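PDB 6XJ6: Pgp2, which probably acts as an LD-carboxypeptidase on peptidoglycan, which it binds through a pocket on its accessory NTF2 domain, and directs the helical cell shape of Campylobacter jejuni. Local coordinates for residues K16-G21 with Y42-G47; Y22-V27 with F233-I238; T188-N193 with S221-K226. All coordinates share one frame; numbering follows the deposited sequence. Where two conformers were deposited one is given.

Interaction 1 of 3, residues K16-G21 with Y42-G47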
# COMPACT_ATOMS: atom_id res chain seq x y z
N LYS A 16 12.41 -10.51 -13.30
CA LYS A 16 11.99 -10.63 -11.91
C LYS A 16 10.49 -10.84 -11.81
O LYS A 16 9.71 -10.35 -12.63
CB LYS A 16 12.38 -9.38 -11.13
CG LYS A 16 13.88 -9.23 -10.97
CD LYS A 16 14.27 -7.85 -10.48
CE LYS A 16 15.77 -7.61 -10.62
NZ LYS A 16 16.27 -7.73 -12.03
N ASN A 17 10.08 -11.59 -10.78
CA ASN A 17 8.67 -11.77 -10.47
C ASN A 17 8.23 -10.55 -9.67
O ASN A 17 8.48 -10.47 -8.46
CB ASN A 17 8.44 -13.06 -9.70
CG ASN A 17 6.98 -13.32 -9.43
OD1 ASN A 17 6.15 -12.41 -9.52
ND2 ASN A 17 6.65 -14.55 -9.07
N ILE A 18 7.59 -9.61 -10.35
CA ILE A 18 7.10 -8.39 -9.72
C ILE A 18 5.59 -8.43 -9.51
O ILE A 18 4.97 -7.40 -9.24
CB ILE A 18 7.55 -7.13 -10.48
CG1 ILE A 18 7.26 -7.23 -11.99
CG2 ILE A 18 9.04 -6.90 -10.26
CD1 ILE A 18 5.80 -7.31 -12.38
N SER A 19 4.99 -9.62 -9.60
CA SER A 19 3.53 -9.73 -9.58
C SER A 19 2.91 -9.23 -8.28
O SER A 19 1.76 -8.80 -8.27
CB SER A 19 3.12 -11.18 -9.86
OG SER A 19 3.58 -12.05 -8.84
N LEU A 20 3.64 -9.32 -7.17
CA LEU A 20 3.17 -8.78 -5.89
C LEU A 20 3.85 -7.46 -5.54
O LEU A 20 3.75 -7.00 -4.40
CB LEU A 20 3.37 -9.79 -4.77
CG LEU A 20 2.63 -11.11 -4.96
CD1 LEU A 20 2.91 -12.05 -3.80
CD2 LEU A 20 1.12 -10.90 -5.13
N GLY A 21 4.52 -6.84 -6.51
CA GLY A 21 5.24 -5.60 -6.31
C GLY A 21 6.71 -5.74 -6.65
O GLY A 21 7.26 -6.83 -6.79
N TYR A 42 4.04 -14.55 1.27
CA TYR A 42 5.09 -14.69 0.28
C TYR A 42 6.28 -13.85 0.68
O TYR A 42 6.13 -12.71 1.11
CB TYR A 42 4.61 -14.18 -1.07
CG TYR A 42 3.55 -15.03 -1.71
CD1 TYR A 42 3.89 -16.14 -2.47
CD2 TYR A 42 2.21 -14.70 -1.57
CE1 TYR A 42 2.91 -16.91 -3.06
CE2 TYR A 42 1.23 -15.47 -2.16
CZ TYR A 42 1.59 -16.57 -2.91
OH TYR A 42 0.61 -17.33 -3.50
N SER A 43 7.47 -14.43 0.56
CA SER A 43 8.71 -13.68 0.69
C SER A 43 9.14 -13.22 -0.69
O SER A 43 9.01 -13.95 -1.68
CB SER A 43 9.80 -14.54 1.32
OG SER A 43 10.09 -15.66 0.51
N TYR A 44 9.65 -11.99 -0.76
CA TYR A 44 10.20 -11.42 -1.98
C TYR A 44 11.67 -11.15 -1.73
O TYR A 44 12.01 -10.44 -0.78
CB TYR A 44 9.49 -10.11 -2.31
CG TYR A 44 10.05 -9.34 -3.49
CD1 TYR A 44 11.16 -8.53 -3.35
CD2 TYR A 44 9.44 -9.40 -4.74
CE1 TYR A 44 11.66 -7.81 -4.43
CE2 TYR A 44 9.92 -8.68 -5.81
CZ TYR A 44 11.03 -7.89 -5.65
OH TYR A 44 11.51 -7.18 -6.72
N GLU A 45 12.53 -11.74 -2.56
CA GLU A 45 13.98 -11.53 -2.49
C GLU A 45 14.48 -11.27 -3.90
O GLU A 45 14.58 -12.20 -4.70
CB GLU A 45 14.66 -12.74 -1.88
CG GLU A 45 14.21 -13.06 -0.47
CD GLU A 45 14.91 -14.28 0.11
OE1 GLU A 45 15.85 -14.79 -0.54
OE2 GLU A 45 14.51 -14.72 1.21
N ASP A 46 14.76 -10.01 -4.22
CA ASP A 46 15.31 -9.62 -5.52
C ASP A 46 14.54 -10.25 -6.68
O ASP A 46 15.11 -10.78 -7.63
CB ASP A 46 16.81 -9.92 -5.61
CG ASP A 46 17.43 -9.45 -6.92
OD1 ASP A 46 18.08 -10.27 -7.62
OD2 ASP A 46 17.26 -8.26 -7.26
N GLY A 47 13.21 -10.17 -6.59
CA GLY A 47 12.38 -10.64 -7.68
C GLY A 47 12.10 -12.13 -7.67
O GLY A 47 11.48 -12.62 -8.62

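Interaction 2 of 3, residues Y22-V27 with F233-I238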
# COMPACT_ATOMS: atom_id res chain seq x y z
N TYR A 22 7.35 -4.57 -6.75
CA TYR A 22 8.77 -4.44 -7.01
C TYR A 22 9.36 -3.68 -5.83
O TYR A 22 8.96 -2.54 -5.57
CB TYR A 22 8.95 -3.66 -8.32
CG TYR A 22 10.36 -3.45 -8.84
CD1 TYR A 22 11.28 -4.48 -8.89
CD2 TYR A 22 10.74 -2.21 -9.33
CE1 TYR A 22 12.56 -4.28 -9.39
CE2 TYR A 22 12.01 -1.99 -9.84
CZ TYR A 22 12.91 -3.03 -9.87
OH TYR A 22 14.18 -2.81 -10.37
N TYR A 23 10.26 -4.33 -5.09
CA TYR A 23 10.72 -3.83 -3.80
C TYR A 23 12.24 -3.65 -3.81
O TYR A 23 12.98 -4.48 -4.34
CB TYR A 23 10.32 -4.80 -2.68
CG TYR A 23 8.82 -4.97 -2.64
CD1 TYR A 23 8.03 -4.07 -1.96
CD2 TYR A 23 8.19 -6.01 -3.33
CE1 TYR A 23 6.67 -4.19 -1.94
CE2 TYR A 23 6.81 -6.14 -3.32
CZ TYR A 23 6.06 -5.21 -2.62
OH TYR A 23 4.68 -5.29 -2.58
N ASP A 24 12.69 -2.57 -3.17
CA ASP A 24 14.11 -2.28 -3.15
C ASP A 24 14.89 -3.29 -2.31
O ASP A 24 16.05 -3.57 -2.61
CB ASP A 24 14.34 -0.86 -2.63
CG ASP A 24 15.79 -0.45 -2.74
OD1 ASP A 24 16.26 -0.23 -3.88
OD2 ASP A 24 16.45 -0.34 -1.70
N ASP A 25 14.27 -3.85 -1.28
CA ASP A 25 14.90 -4.85 -0.43
C ASP A 25 13.88 -5.94 -0.12
O ASP A 25 12.75 -5.91 -0.61
CB ASP A 25 15.48 -4.20 0.84
CG ASP A 25 16.38 -5.14 1.63
OD1 ASP A 25 17.17 -5.90 1.01
OD2 ASP A 25 16.30 -5.13 2.88
N ASN A 26 14.30 -6.92 0.68
CA ASN A 26 13.46 -8.07 0.99
C ASN A 26 12.25 -7.67 1.81
O ASN A 26 12.35 -6.89 2.76
CB ASN A 26 14.27 -9.09 1.79
CG ASN A 26 15.37 -9.74 0.97
OD1 ASN A 26 15.58 -9.40 -0.19
ND2 ASN A 26 16.07 -10.69 1.58
N VAL A 27 11.10 -8.25 1.47
CA VAL A 27 9.85 -8.02 2.17
C VAL A 27 9.06 -9.32 2.19
O VAL A 27 9.37 -10.28 1.49
CB VAL A 27 9.00 -6.89 1.53
CG1 VAL A 27 9.78 -5.59 1.44
CG2 VAL A 27 8.49 -7.30 0.15
N PHE A 233 15.51 10.13 -4.14
CA PHE A 233 14.59 9.09 -3.73
C PHE A 233 15.36 7.80 -3.50
O PHE A 233 16.28 7.48 -4.26
CB PHE A 233 13.51 8.82 -4.79
CG PHE A 233 12.53 9.95 -4.99
CD1 PHE A 233 12.55 11.08 -4.19
CD2 PHE A 233 11.58 9.85 -5.99
CE1 PHE A 233 11.62 12.10 -4.39
CE2 PHE A 233 10.66 10.87 -6.20
CZ PHE A 233 10.68 11.99 -5.40
N SER A 234 14.99 7.07 -2.45
CA SER A 234 15.60 5.78 -2.18
C SER A 234 14.57 4.86 -1.56
O SER A 234 13.47 5.28 -1.19
CB SER A 234 16.84 5.91 -1.29
OG SER A 234 16.51 6.39 -0.01
N ASP A 235 14.92 3.58 -1.47
CA ASP A 235 14.07 2.55 -0.87
C ASP A 235 12.68 2.53 -1.51
O ASP A 235 11.66 2.53 -0.83
CB ASP A 235 13.99 2.73 0.65
CG ASP A 235 13.40 1.52 1.36
OD1 ASP A 235 13.51 0.39 0.83
OD2 ASP A 235 12.82 1.69 2.45
N ILE A 236 12.65 2.51 -2.83
CA ILE A 236 11.38 2.59 -3.55
C ILE A 236 10.70 1.23 -3.56
O ILE A 236 11.29 0.23 -3.99
CB ILE A 236 11.58 3.12 -4.97
CG1 ILE A 236 12.18 4.52 -4.94
CG2 ILE A 236 10.24 3.15 -5.72
CD1 ILE A 236 12.71 4.97 -6.29
N ASN A 237 9.45 1.19 -3.09
CA ASN A 237 8.60 0.01 -3.14
C ASN A 237 7.35 0.38 -3.91
O ASN A 237 6.67 1.35 -3.55
CB ASN A 237 8.18 -0.42 -1.74
CG ASN A 237 9.34 -0.89 -0.89
OD1 ASN A 237 10.28 -1.50 -1.39
ND2 ASN A 237 9.25 -0.64 0.41
N ILE A 238 7.05 -0.39 -4.94
CA ILE A 238 5.84 -0.19 -5.74
C ILE A 238 5.01 -1.46 -5.64
O ILE A 238 5.53 -2.56 -5.85
CB ILE A 238 6.18 0.15 -7.20
CG1 ILE A 238 6.89 1.51 -7.23
CG2 ILE A 238 4.93 0.16 -8.07
CD1 ILE A 238 7.25 2.00 -8.60
O HOH W 1 15.03 2.31 -4.56
O HOH W 2 17.47 2.38 -2.05
O HOH W 3 16.04 -0.47 0.83
O HOH W 4 13.57 -0.01 -5.71
O HOH W 5 12.16 -2.45 0.07

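Interaction 3 of 3, residues T188-N193 with S221-K226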
# COMPACT_ATOMS: atom_id res chain seq x y z
N THR A 188 11.52 19.47 -8.71
CA THR A 188 12.86 20.02 -8.56
C THR A 188 13.01 21.32 -9.32
O THR A 188 13.64 22.27 -8.84
CB THR A 188 13.89 19.00 -9.06
OG1 THR A 188 13.82 17.80 -8.27
CG2 THR A 188 15.31 19.56 -8.98
N ASN A 189 12.46 21.38 -10.53
CA ASN A 189 12.60 22.54 -11.39
C ASN A 189 11.47 23.56 -11.21
O ASN A 189 11.43 24.54 -11.95
CB ASN A 189 12.66 22.10 -12.86
CG ASN A 189 13.94 21.38 -13.20
OD1 ASN A 189 14.94 21.50 -12.49
ND2 ASN A 189 13.93 20.62 -14.29
N SER A 190 10.58 23.34 -10.24
CA SER A 190 9.46 24.26 -10.02
C SER A 190 8.63 24.42 -11.29
O SER A 190 8.14 25.51 -11.60
CB SER A 190 9.93 25.60 -9.47
OG SER A 190 10.55 25.45 -8.21
N ASP A 191 8.48 23.33 -12.03
CA ASP A 191 7.71 23.28 -13.27
C ASP A 191 6.27 22.93 -12.89
O ASP A 191 5.89 21.77 -12.84
CB ASP A 191 8.31 22.25 -14.22
CG ASP A 191 7.52 22.10 -15.51
OD1 ASP A 191 6.50 22.79 -15.69
OD2 ASP A 191 7.93 21.28 -16.36
N THR A 192 5.47 23.97 -12.64
CA THR A 192 4.14 23.77 -12.09
C THR A 192 3.27 22.93 -13.01
O THR A 192 2.61 21.98 -12.57
CB THR A 192 3.48 25.13 -11.85
OG1 THR A 192 4.39 25.99 -11.14
CG2 THR A 192 2.20 24.97 -11.04
N ASN A 193 3.26 23.25 -14.31
CA ASN A 193 2.33 22.58 -15.22
C ASN A 193 2.62 21.09 -15.33
O ASN A 193 1.71 20.26 -15.28
CB ASN A 193 2.34 23.27 -16.58
CG ASN A 193 1.73 24.65 -16.54
OD1 ASN A 193 1.01 24.99 -15.60
ND2 ASN A 193 2.01 25.46 -17.56
N SER A 221 2.01 29.24 -6.60
CA SER A 221 2.51 30.23 -5.66
C SER A 221 3.77 29.74 -4.97
O SER A 221 4.78 30.46 -4.90
CB SER A 221 1.40 30.54 -4.65
OG SER A 221 1.75 31.64 -3.85
N ILE A 222 3.74 28.52 -4.44
CA ILE A 222 4.91 27.95 -3.77
C ILE A 222 6.08 27.83 -4.75
O ILE A 222 7.22 28.20 -4.43
CB ILE A 222 4.56 26.61 -3.11
CG1 ILE A 222 3.56 26.83 -1.98
CG2 ILE A 222 5.83 25.91 -2.59
CD1 ILE A 222 3.03 25.56 -1.38
N PHE A 223 5.82 27.28 -5.94
CA PHE A 223 6.88 27.09 -6.92
C PHE A 223 7.45 28.41 -7.43
O PHE A 223 8.56 28.42 -7.97
CB PHE A 223 6.35 26.28 -8.11
CG PHE A 223 6.22 24.80 -7.86
CD1 PHE A 223 6.30 24.27 -6.58
CD2 PHE A 223 6.01 23.94 -8.92
CE1 PHE A 223 6.17 22.90 -6.37
CE2 PHE A 223 5.88 22.58 -8.71
CZ PHE A 223 5.96 22.06 -7.44
N SER A 224 6.72 29.52 -7.28
CA SER A 224 7.20 30.80 -7.78
C SER A 224 8.47 31.26 -7.06
O SER A 224 9.16 32.15 -7.57
CB SER A 224 6.12 31.87 -7.65
OG SER A 224 6.02 32.33 -6.32
N ARG A 225 8.77 30.69 -5.90
CA ARG A 225 10.06 30.97 -5.27
C ARG A 225 11.21 30.59 -6.20
O ARG A 225 12.30 31.16 -6.09
CB ARG A 225 10.19 30.20 -3.96
CG ARG A 225 9.11 30.50 -2.93
CD ARG A 225 9.73 30.99 -1.64
NE ARG A 225 8.73 31.49 -0.70
CZ ARG A 225 9.01 32.18 0.40
NH1 ARG A 225 10.28 32.46 0.71
NH2 ARG A 225 8.04 32.59 1.20
N LYS A 226 10.97 29.64 -7.10
CA LYS A 226 12.00 29.14 -8.02
C LYS A 226 13.28 28.81 -7.26
O LYS A 226 14.39 29.23 -7.62
CB LYS A 226 12.25 30.13 -9.16
CG LYS A 226 11.02 30.46 -10.00
CD LYS A 226 10.38 29.20 -10.60
CE LYS A 226 9.11 29.53 -11.37
NZ LYS A 226 8.13 28.40 -11.31
O HOH W 6 10.45 26.61 -5.67

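Interaction 1 of 3, residues K16-G21 with Y42-G47
Lys16 and Asn17 lie against Gly47, and the contact is closest there: the CB of Lys16 sits 3.7 Å from the CA of Gly47, and its CG packs almost as near. Gly47 has left-handed backbone angles (phi 84°). The same approach lets Asn17 N donate to Gly47 O over 2.8 Å, in the carbonyl plane and on a lone pair. The Tyr44 ring packs beside it. Its CE2 edge meets Asn17 O near the ring plane at 3.5 Å, and Gly21 O comes obliquely to the same carbon at 3.4 Å. The backbone N of Gly47 lies over one ring face, toward the rim. The loop after helix 6-13 thus packs on strand 38-45 of the mixed sheet in the L,D-transpeptidase (YkuD) domain. Asn17, with CG anti to the backbone N (chi1 -177°), folds its amide back over the chain in an Asx turn: OD1 accepts from Ser19 N at 3.0 Å and from Ser19 OG at 2.7 Å, a double grip that leads into the type I turn Ile18-Gly21. Beyond it, the CD1 methyl of Leu20 rests obliquely on Tyr42 at CD2, 3.5 Å away, the two side chains crossing at about a right angle. Ile49 of the adjoining strand 48-56 touches both tyrosines as well as Asn17. The looser, solvent-facing side is at Asp46, whose OD2 stays 4.9 Å from Lys16 NZ; that ammonium group bonds instead to the carbonyl oxygens of Glu12 and Ile13 at the end of helix 6-13.

Interaction 2 of 3, residues Y22-V27 with F233-I238
Tyr22 and Ile238 form an antiparallel hydrogen-bonded pair, with Tyr22 N donating to Ile238 O and Ile238 N returning a nearly straight bond to Tyr22 O (176° at the hydrogen), both 2.9 Å long. Next to this single bridge, the Asn237 side chain crosses that of Tyr23 at about a right angle, its amide plane turned 54° from the ring. Its OD1 lies at the edge of the phenol ring, 3.5 Å from CD1, and accepts from Asp24 N at 3.2 Å, so the side chain takes over where the strand pairing ends. Val27 CG2 covers the centre of one face of the Tyr23 ring, 3.6 Å above its plane. Farther out, Asp24 and Asp235 bring like charges together, with Asp24 OD2 3.9 Å from Asp235 OD1. A single water donates to both of these oxygens, which probably eases their repulsion, and another links Asp24 OD2 to Asp235 N. The bridge joins strand 22-23, which precedes strand 27-33 in the chain, to the NTF2-like sheet: Tyr23 OH bonds to Leu20 O and Ser239 OG, Ile238 packs on Leu177 of helix 170-188, and strand 249-260 also pairs with strand 232-240.

Interaction 3 of 3, residues T188-N193 with S221-K226
Ser190 touches both Phe223 and Lys226. Its CB lies 3.5 Å from Phe223 O and 3.8 Å from Lys226 CD, while its carbonyl oxygen accepts from Lys226 NZ at 2.9 Å, with the ammonium nitrogen in the carbonyl plane. The lysine chain, bent at chi2 (-57°) and again at chi4, curls back to bring NZ to that oxygen; NZ also makes a weak bond to Phe223 O, although the residue is poorly ordered. Phe223 reaches the opposing segment through the CD2 side of its ring. Thr192 OG1 approaches CD2 obliquely at 3.4 Å, and Thr192 N lies at the ring edge, in plane. In the next shell, one water bonds to Ser190 OG at 2.8 Å and donates weakly to Phe223 O. Ser190 owes its placement to the Schellman motif that ends helix 170-188, and Asp191 then serves as N-cap of helix 192-196, where its carboxylate also bonds to Thr194. The contact thereby joins this helix junction to the end of helix 212-223 in the NTF2-like domain, which runs out through a type I turn from Phe223 to Lys226. Lys229 bonds to Ser190 OG and makes a cation-pi contact with Phe223. Amine-to-carbonyl and cation-pi chemistry thus meet at the C-terminal ends of helices 170-188 and 212-223, whose partial negative charge may suit the two lysines, though the disorder of Lys226 suggests that its share is modest.

Interactions 1 and 2 adjoin, their centres about 11 Å apart; Gly21 of one runs directly into Tyr22 of the other. They share an aromatic cluster: the rings of Tyr23 and Tyr44 meet edge-to-face, Tyr44 OH lies 3.5 Å from Tyr22 CD1, and Tyr44 N probably bonds to Val27 O over 2.8 Å. Together they connect the catalytic-domain strand 38-45 with the NTF2-like strand 232-240. Interaction 3 lies wholly in the NTF2-like domain, its centre about 28 Å from that of interaction 2, with nearest atoms about 7 Å apart and not touching, and 37 Å from that of interaction 1, though helix 212-223 leads on in the chain to strand 232-240. All three are away from the predicted catalytic residues His119 and Cys136.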